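Local coordinates for quinonprotein alcohol dehydrogenase-like protein (Bacteroides thetaiotaomicron VPI-5482, PDB 4R5O) that is of unknown function but binds calcium ions and joins an immunoglobulin-like domain to a seven-bladed beta-propeller, at residues Lys243-Val248 / Asp271-Gln276; Val288-Ser293 / Val301-Asp306; Ala294-Asn299 / Lys311-Phe316. One frame throughout, in Å; residues are numbered along the deposited sequence. Where two conformers were deposited one is given.

Coming from the N terminus, the chain first meets interaction 1, where 271-276 returns to 243-248 after an excursion of 22 residues that includes helix 253-258. That contact is complete before the next sheet of the propeller begins. Interactions 2 and 3 then cross: 288-293 and 294-299 follow one another, and their partners 301-306 and 311-316 come in the same order. Interaction 2 closes over 7 residues (294-300) and interaction 3 over 11 (300-310). Strand 297-303 serves both, forming one hairpin with 288-294 and a second with 309-314. The two sheets meet where Ile-273 bonds to Ser-293 and to Glu-292, while Lys-311 ties all three contacts together through Asp-271 O and the Glu-292 carboxylate.

Interaction 1: Lys243-Val248 / Asp271-Gln276; sequences KDESKV and DIIQKQ
Ser-246 and Gln-274 face each other as an antiparallel hydrogen-bonded pair, with Ser-246 N reaching Gln-274 O at 2.9 Å and Gln-274 N returning to Ser-246 O. One step along, Lys-247 and Ile-273 form the non-hydrogen-bonded pair, where Lys-247 CA lies 3.2 Å from Ile-272 O in a CA-H...O contact. That same carbonyl accepts Val-248 N at 3.0 Å, so the ladder continues to the end of the segment. The strand directions are 132° apart, a strongly twisted pairing.

Strand 246-252 belongs to one propeller sheet, and 272-274 pairs with it after the corner at Asp-271, as 268-270 does before that corner. On its other side, 272-274 bonds through Ile-273 to Ser-293, which makes this short strand the seam with the next sheet. The Val-248 and Gln-274 side chains meet on the face that carries Ser-246 and Gln-274. CG2 of Val-248 rests over the flat of the Gln-274 amide, 3.3 Å from CD, while OE1 takes Asn-239 and NE2 goes to Leu-291 O, two bonds that fix the rotation of the amide. Ile-272 packs its CB against the same methyl at 3.8 Å. Ser-246 OG, on the same face, hydrogen-bonds Asp-240.

On the opposite face, Lys-247 runs alongside Ile-273 until a bend at chi4 (55°) brings NZ to 3.4 Å from Ile-273 CD1. Were Lys-247 an alanine, the CD1 end of Ile-273 would lose the aliphatic chain beside it and would probably be left more open on that side. The other branch of Ile-273, CG2, meets Glu-245 CG at 3.6 Å. Glu-245 and Lys-275 point the same way, but OE1 and NZ stay 4.2 Å apart, too far for a salt bridge.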
loop_
_atom_site.group_PDB
_atom_site.type_symbol
_atom_site.label_atom_id
_atom_site.label_comp_id
_atom_site.label_asym_id
_atom_site.label_seq_id
_atom_site.Cartn_x
_atom_site.Cartn_y
_atom_site.Cartn_z
ATOM N N LYS A 243 12.686 -18.705 -10.211
ATOM C CA LYS A 243 13.953 -19.271 -10.674
ATOM C C LYS A 243 13.747 -20.560 -11.501
ATOM O O LYS A 243 14.144 -20.612 -12.659
ATOM C CB LYS A 243 14.789 -19.580 -9.409
ATOM C CG LYS A 243 16.126 -20.298 -9.583
ATOM C CD LYS A 243 16.709 -20.727 -8.208
ATOM C CE LYS A 243 15.894 -21.782 -7.481
ATOM N NZ LYS A 243 16.411 -22.038 -6.113
ATOM N N ASP A 244 13.142 -21.597 -10.896
ATOM C CA ASP A 244 12.935 -22.915 -11.499
ATOM C C ASP A 244 11.916 -22.882 -12.621
ATOM O O ASP A 244 10.972 -22.104 -12.589
ATOM C CB ASP A 244 12.476 -23.938 -10.435
ATOM C CG ASP A 244 13.472 -24.169 -9.298
ATOM O OD1 ASP A 244 14.707 -24.144 -9.561
ATOM O OD2 ASP A 244 13.019 -24.440 -8.156
ATOM N N GLU A 245 12.103 -23.765 -13.612
ATOM C CA GLU A 245 11.221 -23.915 -14.761
ATOM C C GLU A 245 9.883 -24.438 -14.252
ATOM O O GLU A 245 9.820 -25.450 -13.541
ATOM C CB GLU A 245 11.866 -24.833 -15.818
ATOM C CG GLU A 245 11.025 -25.067 -17.063
ATOM C CD GLU A 245 11.641 -25.943 -18.146
ATOM O OE1 GLU A 245 12.885 -25.925 -18.301
ATOM O OE2 GLU A 245 10.869 -26.583 -18.899
ATOM N N SER A 246 8.826 -23.687 -14.542
ATOM C CA SER A 246 7.470 -24.006 -14.101
ATOM C C SER A 246 6.482 -23.490 -15.114
ATOM O O SER A 246 6.796 -22.554 -15.841
ATOM C CB SER A 246 7.210 -23.399 -12.717
ATOM O OG SER A 246 5.926 -23.726 -12.224
ATOM N N LYS A 247 5.301 -24.094 -15.172
ATOM C CA LYS A 247 4.243 -23.635 -16.059
ATOM C C LYS A 247 3.211 -22.853 -15.294
ATOM O O LYS A 247 3.018 -23.139 -14.106
ATOM C CB LYS A 247 3.571 -24.809 -16.774
ATOM C CG LYS A 247 4.389 -25.377 -17.900
ATOM C CD LYS A 247 3.697 -26.554 -18.491
ATOM C CE LYS A 247 4.458 -27.152 -19.642
ATOM N NZ LYS A 247 5.864 -27.509 -19.292
ATOM N N VAL A 248 2.521 -21.887 -15.964
ATOM C CA VAL A 248 1.397 -21.167 -15.360
ATOM C C VAL A 248 0.378 -22.227 -14.986
ATOM O O VAL A 248 0.125 -23.139 -15.777
ATOM C CB VAL A 248 0.800 -20.034 -16.260
ATOM C CG1 VAL A 248 -0.543 -19.535 -15.740
ATOM C CG2 VAL A 248 1.763 -18.874 -16.409
ATOM N N ASP A 271 0.287 -23.876 -21.333
ATOM C CA ASP A 271 1.576 -23.980 -22.016
ATOM C C ASP A 271 2.257 -22.597 -21.993
ATOM O O ASP A 271 2.308 -21.905 -23.009
ATOM C CB ASP A 271 1.402 -24.529 -23.453
ATOM C CG ASP A 271 2.684 -24.852 -24.219
ATOM O OD1 ASP A 271 3.761 -25.022 -23.567
ATOM O OD2 ASP A 271 2.609 -24.987 -25.461
ATOM N N ILE A 272 2.728 -22.180 -20.794
ATOM C CA ILE A 272 3.424 -20.922 -20.518
ATOM C C ILE A 272 4.550 -21.249 -19.549
ATOM O O ILE A 272 4.307 -21.351 -18.343
ATOM C CB ILE A 272 2.509 -19.766 -19.994
ATOM C CG1 ILE A 272 1.243 -19.559 -20.854
ATOM C CG2 ILE A 272 3.323 -18.428 -19.840
ATOM C CD1 ILE A 272 0.142 -18.779 -20.206
ATOM N N ILE A 273 5.774 -21.457 -20.086
ATOM C CA ILE A 273 6.972 -21.753 -19.298
ATOM C C ILE A 273 7.448 -20.477 -18.635
ATOM O O ILE A 273 7.707 -19.487 -19.307
ATOM C CB ILE A 273 8.132 -22.406 -20.134
ATOM C CG1 ILE A 273 7.689 -23.510 -21.165
ATOM C CG2 ILE A 273 9.365 -22.771 -19.276
ATOM C CD1 ILE A 273 7.031 -24.658 -20.645
ATOM N N GLN A 274 7.595 -20.512 -17.319
ATOM C CA GLN A 274 8.097 -19.385 -16.550
ATOM C C GLN A 274 9.300 -19.838 -15.725
ATOM O O GLN A 274 9.299 -20.935 -15.152
ATOM C CB GLN A 274 6.995 -18.790 -15.672
ATOM C CG GLN A 274 5.862 -18.164 -16.499
ATOM C CD GLN A 274 4.757 -17.578 -15.671
ATOM O OE1 GLN A 274 4.444 -18.053 -14.564
ATOM N NE2 GLN A 274 4.069 -16.602 -16.249
ATOM N N LYS A 275 10.360 -19.027 -15.749
ATOM C CA LYS A 275 11.605 -19.299 -15.029
ATOM C C LYS A 275 11.938 -18.120 -14.108
ATOM O O LYS A 275 13.081 -17.971 -13.679
ATOM C CB LYS A 275 12.757 -19.575 -16.013
ATOM C CG LYS A 275 12.562 -20.785 -16.923
ATOM C CD LYS A 275 13.767 -20.987 -17.824
ATOM C CE LYS A 275 13.614 -22.190 -18.718
ATOM N NZ LYS A 275 14.797 -22.366 -19.600
ATOM N N GLN A 276 10.932 -17.279 -13.805
ATOM C CA GLN A 276 11.054 -16.085 -12.961
ATOM C C GLN A 276 9.686 -15.557 -12.514
ATOM O O GLN A 276 8.649 -15.984 -13.032
ATOM C CB GLN A 276 11.794 -14.948 -13.720
ATOM C CG GLN A 276 10.976 -14.371 -14.898
ATOM C CD GLN A 276 11.520 -13.086 -15.432
ATOM O OE1 GLN A 276 12.657 -13.015 -15.913
ATOM N NE2 GLN A 276 10.689 -12.056 -15.411
#

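Interaction 2: Val288-Ser293 / Val301-Asp306; sequences VYTLES and VKIKND
Two hydrogen-bonded pairs, Thr-290 with Val-301 and Val-288 with Ile-303, hold this antiparallel hairpin together. In the first, Val-301 N reaches Thr-290 O at 2.8 Å and Thr-290 N returns to Val-301 O at 3.1 Å. In the second, Ile-303 N bonds to Val-288 O, whereas the return from Val-288 N to Ile-303 O, at 3.3 Å, is weak.

The aromatic contact lies on the face bearing Tyr-289 and Lys-302. CA of Lys-302 sits over the tyrosine ring in a CH-pi contact, 4.2 Å from its centroid and 20° off the normal. With CG anti to the backbone N (chi1 175°), the lysine extends alongside the ring, and its CG passes the hydroxyl, which bonds to Asp-285.

Apolar packing fills the other face. Ile-303 CD1 touches Val-288 CG1 at 4.0 Å and Thr-290 CG2 at 3.9 Å, and Val-301 CG2 meets Glu-292 CB.

In the propeller these are the two middle strands of their sheet, flanked by 281-282 and 309-314. Ile-272 of strand 272-274 packs on Val-301 and Ile-303, and strand 228-232 meets Val-288 through Ile-230 and Tyr-232.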
loop_
_atom_site.group_PDB
_atom_site.type_symbol
_atom_site.label_atom_id
_atom_site.label_comp_id
_atom_site.label_asym_id
_atom_site.label_seq_id
_atom_site.Cartn_x
_atom_site.Cartn_y
_atom_site.Cartn_z
ATOM N N VAL A 288 -6.075 -11.484 -20.678
ATOM C CA VAL A 288 -5.033 -11.491 -19.658
ATOM C C VAL A 288 -3.743 -11.806 -20.345
ATOM O O VAL A 288 -3.690 -12.700 -21.185
ATOM C CB VAL A 288 -5.352 -12.455 -18.492
ATOM C CG1 VAL A 288 -4.117 -12.780 -17.653
ATOM C CG2 VAL A 288 -6.454 -11.853 -17.627
ATOM N N TYR A 289 -2.700 -11.050 -19.989
ATOM C CA TYR A 289 -1.366 -11.191 -20.532
ATOM C C TYR A 289 -0.358 -11.485 -19.470
ATOM O O TYR A 289 -0.402 -10.909 -18.392
ATOM C CB TYR A 289 -0.948 -9.903 -21.267
ATOM C CG TYR A 289 -1.671 -9.656 -22.563
ATOM C CD1 TYR A 289 -2.974 -9.166 -22.575
ATOM C CD2 TYR A 289 -1.013 -9.782 -23.782
ATOM C CE1 TYR A 289 -3.640 -8.910 -23.773
ATOM C CE2 TYR A 289 -1.663 -9.515 -24.990
ATOM C CZ TYR A 289 -2.976 -9.077 -24.978
ATOM O OH TYR A 289 -3.593 -8.776 -26.160
ATOM N N THR A 290 0.594 -12.336 -19.795
ATOM C CA THR A 290 1.742 -12.628 -18.950
ATOM C C THR A 290 2.921 -12.830 -19.900
ATOM O O THR A 290 2.783 -12.599 -21.088
ATOM C CB THR A 290 1.468 -13.801 -17.996
ATOM O OG1 THR A 290 2.507 -13.846 -17.003
ATOM C CG2 THR A 290 1.309 -15.162 -18.714
ATOM N N LEU A 291 4.072 -13.217 -19.370
ATOM C CA LEU A 291 5.273 -13.513 -20.150
ATOM C C LEU A 291 5.676 -14.968 -20.004
ATOM O O LEU A 291 5.435 -15.607 -18.967
ATOM C CB LEU A 291 6.466 -12.619 -19.744
ATOM C CG LEU A 291 6.343 -11.111 -19.833
ATOM C CD1 LEU A 291 7.624 -10.497 -19.416
ATOM C CD2 LEU A 291 5.983 -10.633 -21.228
ATOM N N GLU A 292 6.318 -15.471 -21.044
ATOM C CA GLU A 292 6.873 -16.811 -21.108
ATOM C C GLU A 292 8.359 -16.662 -21.297
ATOM O O GLU A 292 8.803 -15.769 -22.031
ATOM C CB GLU A 292 6.205 -17.620 -22.231
ATOM C CG GLU A 292 6.724 -19.043 -22.352
ATOM C CD GLU A 292 6.043 -19.874 -23.404
ATOM O OE1 GLU A 292 5.855 -19.364 -24.529
ATOM O OE2 GLU A 292 5.756 -21.060 -23.125
ATOM N N SER A 293 9.132 -17.496 -20.613
ATOM C CA SER A 293 10.586 -17.450 -20.698
ATOM C C SER A 293 11.037 -18.164 -21.971
ATOM O O SER A 293 10.551 -19.242 -22.274
ATOM C CB SER A 293 11.215 -18.051 -19.442
ATOM O OG SER A 293 10.852 -17.283 -18.295
ATOM N N VAL A 301 2.379 -13.357 -23.786
ATOM C CA VAL A 301 1.332 -14.349 -23.982
ATOM C C VAL A 301 -0.045 -13.740 -23.690
ATOM O O VAL A 301 -0.288 -13.251 -22.608
ATOM C CB VAL A 301 1.575 -15.614 -23.119
ATOM C CG1 VAL A 301 0.452 -16.631 -23.297
ATOM C CG2 VAL A 301 2.919 -16.251 -23.457
ATOM N N LYS A 302 -0.941 -13.819 -24.662
ATOM C CA LYS A 302 -2.348 -13.441 -24.574
ATOM C C LYS A 302 -3.122 -14.657 -24.130
ATOM O O LYS A 302 -2.980 -15.704 -24.753
ATOM C CB LYS A 302 -2.818 -12.907 -25.931
ATOM C CG LYS A 302 -4.280 -12.559 -26.103
ATOM C CD LYS A 302 -4.438 -12.186 -27.561
ATOM C CE LYS A 302 -5.757 -11.644 -28.009
ATOM N NZ LYS A 302 -5.740 -11.280 -29.446
ATOM N N ILE A 303 -3.884 -14.544 -23.030
ATOM C CA ILE A 303 -4.680 -15.664 -22.526
ATOM C C ILE A 303 -6.114 -15.292 -22.823
ATOM O O ILE A 303 -6.639 -14.347 -22.222
ATOM C CB ILE A 303 -4.417 -16.016 -21.027
ATOM C CG1 ILE A 303 -2.883 -16.056 -20.695
ATOM C CG2 ILE A 303 -5.141 -17.325 -20.643
ATOM C CD1 ILE A 303 -2.452 -16.146 -19.139
ATOM N N LYS A 304 -6.733 -15.973 -23.801
ATOM C CA LYS A 304 -8.092 -15.603 -24.154
ATOM C C LYS A 304 -9.070 -16.253 -23.138
ATOM O O LYS A 304 -8.648 -17.070 -22.308
ATOM C CB LYS A 304 -8.397 -15.995 -25.604
ATOM C CG LYS A 304 -7.452 -15.392 -26.658
ATOM C CD LYS A 304 -7.840 -15.900 -28.043
ATOM C CE LYS A 304 -6.961 -15.431 -29.169
ATOM N NZ LYS A 304 -7.455 -15.935 -30.476
ATOM N N ASN A 305 -10.358 -15.840 -23.180
ATOM C CA ASN A 305 -11.456 -16.319 -22.328
ATOM C C ASN A 305 -11.564 -17.858 -22.315
ATOM O O ASN A 305 -11.937 -18.437 -21.290
ATOM C CB ASN A 305 -12.808 -15.730 -22.804
ATOM C CG ASN A 305 -12.943 -14.203 -22.772
ATOM O OD1 ASN A 305 -12.002 -13.438 -22.450
ATOM N ND2 ASN A 305 -14.147 -13.728 -23.120
ATOM N N ASP A 306 -11.257 -18.510 -23.434
ATOM C CA ASP A 306 -11.372 -19.966 -23.515
ATOM C C ASP A 306 -10.025 -20.636 -23.141
ATOM O O ASP A 306 -9.870 -21.852 -23.279
ATOM C CB ASP A 306 -11.841 -20.396 -24.922
ATOM C CG ASP A 306 -10.937 -20.025 -26.093
ATOM O OD1 ASP A 306 -9.916 -19.304 -25.870
ATOM O OD2 ASP A 306 -11.230 -20.472 -27.229
#

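Interaction 3: Ala294-Asn299 / Lys311-Phe316; sequences ADNGCN and KVFANF
The ring of Phe-313 stands beside the 294-299 segment and collects oxygens at its rim. OD1 of Asn-299 lies in the ring plane at its edge, 3.6 Å from CD1, with the amide turned 59° from the ring; its ND2 hydrogen-bonds Glu-292, which helps hold OD1 there. Farther round, Asn-296 O approaches CZ at 3.3 Å, also near the plane, consistent with weak attraction to the ring hydrogens. The Asn-296 side chain crosses the phenylalanine at about a right angle, but it is poorly ordered. Phe-313, its CG opposite the backbone N (chi1 176°), carries the ring back along the partner strand past Gly-297, whose backbone phi of 152° would press a CB against the preceding carbonyl.

On the other face Cys-298 packs its SG against Ala-314 CB at 3.9 Å and sits obliquely to the Phe-316 ring, 4.8 Å from the centroid, a sulfur-aromatic contact. The backbones pair antiparallel here: Cys-298 N to Ala-314 O at 3.1 Å and Ala-314 N to Cys-298 O at 2.9 Å. Ala-314 O also accepts Phe-316 N across the inverse gamma turn centred on Asn-315.

Strand 309-314 is an edge strand of its four-stranded propeller sheet, the last in chain order, hairpinned to 297-303. Phe-316 stacks on Tyr-350 of strand 349-353, and Val-312 touches Ser-357, its side chain about 8 Å from that of calcium ligand Asp-356.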
loop_
_atom_site.group_PDB
_atom_site.type_symbol
_atom_site.label_atom_id
_atom_site.label_comp_id
_atom_site.label_asym_id
_atom_site.label_seq_id
_atom_site.Cartn_x
_atom_site.Cartn_y
_atom_site.Cartn_z
ATOM N N ALA A 294 11.858 -17.474 -22.782
ATOM C CA ALA A 294 12.411 -17.962 -24.056
ATOM C C ALA A 294 13.946 -17.827 -24.038
ATOM O O ALA A 294 14.497 -17.108 -23.189
ATOM C CB ALA A 294 11.804 -17.208 -25.242
ATOM N N ASP A 295 14.634 -18.551 -24.945
ATOM C CA ASP A 295 16.097 -18.598 -25.016
ATOM C C ASP A 295 16.711 -17.215 -25.287
ATOM O O ASP A 295 17.585 -16.785 -24.524
ATOM C CB ASP A 295 16.567 -19.582 -26.116
ATOM C CG ASP A 295 16.241 -21.054 -25.904
ATOM O OD1 ASP A 295 16.136 -21.480 -24.730
ATOM O OD2 ASP A 295 16.218 -21.807 -26.908
ATOM N N ASN A 296 16.245 -16.529 -26.351
ATOM C CA ASN A 296 16.804 -15.258 -26.811
ATOM C C ASN A 296 15.820 -14.085 -26.606
ATOM O O ASN A 296 15.808 -13.133 -27.399
ATOM C CB ASN A 296 17.196 -15.379 -28.299
ATOM C CG ASN A 296 16.162 -16.055 -29.192
ATOM O OD1 ASN A 296 15.091 -16.522 -28.749
ATOM N ND2 ASN A 296 16.490 -16.174 -30.476
ATOM N N GLY A 297 15.091 -14.120 -25.495
ATOM C CA GLY A 297 14.134 -13.084 -25.142
ATOM C C GLY A 297 13.009 -13.628 -24.291
ATOM O O GLY A 297 13.260 -14.369 -23.339
ATOM N N CYS A 298 11.769 -13.214 -24.579
ATOM C CA CYS A 298 10.565 -13.648 -23.870
ATOM C C CYS A 298 9.402 -13.622 -24.837
ATOM O O CYS A 298 9.540 -13.047 -25.911
ATOM C CB CYS A 298 10.290 -12.784 -22.635
ATOM S SG CYS A 298 9.864 -11.050 -22.985
ATOM N N ASN A 299 8.261 -14.216 -24.464
ATOM C CA ASN A 299 7.047 -14.159 -25.270
ATOM C C ASN A 299 5.929 -13.489 -24.506
ATOM O O ASN A 299 5.649 -13.888 -23.374
ATOM C CB ASN A 299 6.607 -15.548 -25.699
ATOM C CG ASN A 299 7.632 -16.337 -26.452
ATOM O OD1 ASN A 299 8.169 -15.914 -27.476
ATOM N ND2 ASN A 299 7.858 -17.547 -25.996
ATOM N N LYS A 311 0.864 -15.954 -28.821
ATOM C CA LYS A 311 2.208 -15.600 -28.390
ATOM C C LYS A 311 2.930 -14.734 -29.432
ATOM O O LYS A 311 3.009 -15.104 -30.601
ATOM C CB LYS A 311 3.033 -16.873 -28.107
ATOM C CG LYS A 311 2.464 -17.733 -26.981
ATOM C CD LYS A 311 3.328 -18.910 -26.656
ATOM C CE LYS A 311 2.699 -19.762 -25.577
ATOM N NZ LYS A 311 3.595 -20.901 -25.213
ATOM N N VAL A 312 3.485 -13.602 -28.972
ATOM C CA VAL A 312 4.277 -12.620 -29.712
ATOM C C VAL A 312 5.657 -12.563 -29.090
ATOM O O VAL A 312 5.746 -12.229 -27.904
ATOM C CB VAL A 312 3.606 -11.211 -29.733
ATOM C CG1 VAL A 312 4.532 -10.162 -30.351
ATOM C CG2 VAL A 312 2.245 -11.233 -30.442
ATOM N N PHE A 313 6.733 -12.828 -29.886
ATOM C CA PHE A 313 8.117 -12.815 -29.413
ATOM C C PHE A 313 8.641 -11.382 -29.262
ATOM O O PHE A 313 8.450 -10.534 -30.142
ATOM C CB PHE A 313 9.032 -13.617 -30.364
ATOM C CG PHE A 313 10.506 -13.585 -30.026
ATOM C CD1 PHE A 313 11.018 -14.361 -28.987
ATOM C CD2 PHE A 313 11.391 -12.798 -30.766
ATOM C CE1 PHE A 313 12.378 -14.302 -28.653
ATOM C CE2 PHE A 313 12.752 -12.755 -30.446
ATOM C CZ PHE A 313 13.238 -13.507 -29.394
ATOM N N ALA A 314 9.322 -11.131 -28.123
ATOM C CA ALA A 314 9.967 -9.868 -27.733
ATOM C C ALA A 314 11.444 -10.127 -27.557
ATOM O O ALA A 314 11.824 -10.840 -26.620
ATOM C CB ALA A 314 9.334 -9.332 -26.468
ATOM N N ASN A 315 12.279 -9.566 -28.475
ATOM C CA ASN A 315 13.727 -9.757 -28.531
ATOM C C ASN A 315 14.445 -8.975 -27.404
ATOM O O ASN A 315 15.348 -8.165 -27.668
ATOM C CB ASN A 315 14.254 -9.322 -29.912
ATOM C CG ASN A 315 13.867 -7.910 -30.323
ATOM O OD1 ASN A 315 12.734 -7.441 -30.079
ATOM N ND2 ASN A 315 14.784 -7.227 -31.012
ATOM N N PHE A 316 14.059 -9.233 -26.141
ATOM C CA PHE A 316 14.653 -8.626 -24.942
ATOM C C PHE A 316 14.302 -9.525 -23.788
ATOM O O PHE A 316 13.253 -10.166 -23.805
ATOM C CB PHE A 316 14.244 -7.150 -24.691
ATOM C CG PHE A 316 12.791 -6.923 -24.358
ATOM C CD1 PHE A 316 12.322 -7.086 -23.051
ATOM C CD2 PHE A 316 11.897 -6.510 -25.335
ATOM C CE1 PHE A 316 10.976 -6.868 -22.735
ATOM C CE2 PHE A 316 10.553 -6.281 -25.016
ATOM C CZ PHE A 316 10.101 -6.465 -23.721
#